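Local coordinates for protein amorpha-4,11-diene synthase (Artemisia annua, PDB 4GAX) that probably cyclises farnesyl diphosphate to a sesquiterpene, with release of diphosphate, at residues K61-L66 against K238-L243. Residues are numbered along the deposited sequence; the frame is centred on the assembly and turned at random.
Sequences KEVRQL and KTLIKL
V63 CG2 touches T239, L240 and L243 across this helix-helix contact, where an apolar patch of methyl groups lies beside one hydrogen bond. With CG1 anti to the backbone N, V63 turns CG2 toward the second helix, where it meets these three side chains. L240, whose side chain runs nearly perpendicular to that of V63, brings CD2 to 3.7 Å from V63 CG2; L243 CD2 stands 4.0 Å from the same methyl. T239 passes V63 in the reverse sense, its CG2 3.9 Å from V63 CG2. The two branches of T239 thus divide the work: OG1, anti to the carbonyl carbon (chi1 -75°), donates a hydrogen bond of 2.9 Å to E62 OE1, which leaves CG2 on the apolar side. That bond reaches the carboxylate from above, 43° out of its plane, and E62 meets it with a chain extended beyond CG. A valine in place of T239 would probably keep much of the methyl packing but leave E62 OE1 without this hydroxyl donor. The axes of the two short segments approach to 10.1 Å, their N-to-C directions 134° apart, about midway between perpendicular and antiparallel, and the nearest CA atoms, of V63 and L240, are 7.2 Å apart. Helix 52-71, part of the terpene synthase N-terminal domain, here packs against the start of helix 238-269 in this all-helical fold; helix 77-89 (L83, E86, I87) and Y230 of helix 219-232 also touch L240, so four helices converge there.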
loop_
_atom_site.group_PDB
_atom_site.type_symbol
_atom_site.label_atom_id
_atom_site.label_comp_id
_atom_site.label_asym_id
_atom_site.label_seq_id
_atom_site.Cartn_x
_atom_site.Cartn_y
_atom_site.Cartn_z
ATOM N N LYS A 61 -12.183 -14.753 -21.864
ATOM C CA LYS A 61 -12.364 -16.185 -22.078
ATOM C C LYS A 61 -11.108 -16.845 -22.642
ATOM O O LYS A 61 -10.816 -18.007 -22.340
ATOM C CB LYS A 61 -13.531 -16.441 -23.030
ATOM C CG LYS A 61 -14.827 -15.747 -22.644
ATOM C CD LYS A 61 -15.964 -16.217 -23.543
ATOM C CE LYS A 61 -17.184 -15.316 -23.422
ATOM N NZ LYS A 61 -17.438 -14.577 -24.695
ATOM N N GLU A 62 -10.384 -16.134 -23.498
ATOM C CA GLU A 62 -9.141 -16.675 -24.035
ATOM C C GLU A 62 -8.139 -16.853 -22.895
ATOM O O GLU A 62 -7.421 -17.851 -22.836
ATOM C CB GLU A 62 -8.540 -15.736 -25.083
ATOM C CG GLU A 62 -9.422 -15.456 -26.281
ATOM C CD GLU A 62 -8.721 -14.583 -27.313
ATOM O OE1 GLU A 62 -7.499 -14.779 -27.526
ATOM O OE2 GLU A 62 -9.384 -13.696 -27.900
ATOM N N VAL A 63 -8.084 -15.875 -21.995
ATOM C CA VAL A 63 -7.175 -15.953 -20.852
ATOM C C VAL A 63 -7.573 -17.053 -19.862
ATOM O O VAL A 63 -6.708 -17.741 -19.307
ATOM C CB VAL A 63 -7.060 -14.593 -20.122
ATOM C CG1 VAL A 63 -6.149 -14.702 -18.889
ATOM C CG2 VAL A 63 -6.521 -13.528 -21.087
ATOM N N ARG A 64 -8.870 -17.232 -19.635
ATOM C CA ARG A 64 -9.300 -18.336 -18.777
ATOM C C ARG A 64 -8.818 -19.651 -19.352
ATOM O O ARG A 64 -8.299 -20.495 -18.622
ATOM C CB ARG A 64 -10.812 -18.365 -18.610
ATOM C CG ARG A 64 -11.310 -17.236 -17.777
ATOM C CD ARG A 64 -12.755 -17.424 -17.391
ATOM N NE ARG A 64 -13.205 -16.282 -16.612
ATOM C CZ ARG A 64 -13.998 -15.325 -17.077
ATOM N NH1 ARG A 64 -14.467 -15.391 -18.318
ATOM N NH2 ARG A 64 -14.346 -14.316 -16.285
ATOM N N GLN A 65 -8.969 -19.810 -20.665
ATOM C CA GLN A 65 -8.553 -21.027 -21.339
ATOM C C GLN A 65 -7.039 -21.262 -21.239
ATOM O O GLN A 65 -6.593 -22.401 -21.085
ATOM C CB GLN A 65 -9.012 -21.009 -22.800
ATOM C CG GLN A 65 -8.485 -22.152 -23.658
ATOM C CD GLN A 65 -9.122 -23.500 -23.316
ATOM O OE1 GLN A 65 -10.013 -23.590 -22.465
ATOM N NE2 GLN A 65 -8.661 -24.552 -23.987
ATOM N N LEU A 66 -6.254 -20.190 -21.329
ATOM C CA LEU A 66 -4.803 -20.286 -21.151
ATOM C C LEU A 66 -4.443 -20.832 -19.775
ATOM O O LEU A 66 -3.576 -21.701 -19.644
ATOM C CB LEU A 66 -4.152 -18.914 -21.317
ATOM C CG LEU A 66 -4.129 -18.312 -22.720
ATOM C CD1 LEU A 66 -3.431 -16.965 -22.695
ATOM C CD2 LEU A 66 -3.459 -19.259 -23.707
ATOM N N LYS A 238 -0.119 -11.462 -27.058
ATOM C CA LYS A 238 -0.846 -10.346 -27.641
ATOM C C LYS A 238 -2.224 -10.198 -27.006
ATOM O O LYS A 238 -2.749 -9.087 -26.870
ATOM C CB LYS A 238 -0.974 -10.527 -29.153
ATOM C CG LYS A 238 0.366 -10.549 -29.897
ATOM C CD LYS A 238 0.154 -10.743 -31.395
ATOM C CE LYS A 238 1.374 -10.296 -32.201
ATOM N NZ LYS A 238 2.581 -11.115 -31.902
ATOM N N THR A 239 -2.816 -11.316 -26.606
ATOM C CA THR A 239 -4.126 -11.252 -25.965
ATOM C C THR A 239 -4.045 -10.599 -24.596
ATOM O O THR A 239 -4.871 -9.749 -24.271
ATOM C CB THR A 239 -4.759 -12.635 -25.827
ATOM O OG1 THR A 239 -5.235 -13.048 -27.112
ATOM C CG2 THR A 239 -5.928 -12.603 -24.845
ATOM N N LEU A 240 -3.069 -10.996 -23.784
ATOM C CA LEU A 240 -2.937 -10.415 -22.449
ATOM C C LEU A 240 -2.696 -8.911 -22.501
ATOM O O LEU A 240 -3.278 -8.153 -21.720
ATOM C CB LEU A 240 -1.783 -11.051 -21.667
ATOM C CG LEU A 240 -1.921 -12.411 -20.994
ATOM C CD1 LEU A 240 -0.615 -12.707 -20.246
ATOM C CD2 LEU A 240 -3.106 -12.430 -20.032
ATOM N N ILE A 241 -1.814 -8.472 -23.393
ATOM C CA ILE A 241 -1.484 -7.049 -23.429
ATOM C C ILE A 241 -2.670 -6.233 -23.924
ATOM O O ILE A 241 -2.919 -5.127 -23.421
ATOM C CB ILE A 241 -0.197 -6.729 -24.250
ATOM C CG1 ILE A 241 0.243 -5.279 -23.986
ATOM C CG2 ILE A 241 -0.415 -6.945 -25.743
ATOM C CD1 ILE A 241 0.503 -4.983 -22.514
ATOM N N LYS A 242 -3.423 -6.777 -24.879
ATOM C CA LYS A 242 -4.600 -6.059 -25.370
ATOM C C LYS A 242 -5.614 -5.864 -24.248
ATOM O O LYS A 242 -6.147 -4.763 -24.038
ATOM C CB LYS A 242 -5.242 -6.812 -26.530
ATOM C CG LYS A 242 -6.352 -6.032 -27.208
ATOM C CD LYS A 242 -7.057 -6.872 -28.260
ATOM C CE LYS A 242 -7.910 -6.001 -29.168
ATOM N NZ LYS A 242 -8.796 -6.830 -30.029
ATOM N N LEU A 243 -5.863 -6.942 -23.514
ATOM C CA LEU A 243 -6.776 -6.907 -22.385
ATOM C C LEU A 243 -6.282 -5.987 -21.273
ATOM O O LEU A 243 -7.063 -5.218 -20.692
ATOM C CB LEU A 243 -6.939 -8.324 -21.822
ATOM C CG LEU A 243 -7.807 -8.466 -20.574
ATOM C CD1 LEU A 243 -9.207 -7.920 -20.820
ATOM C CD2 LEU A 243 -7.869 -9.915 -20.161
#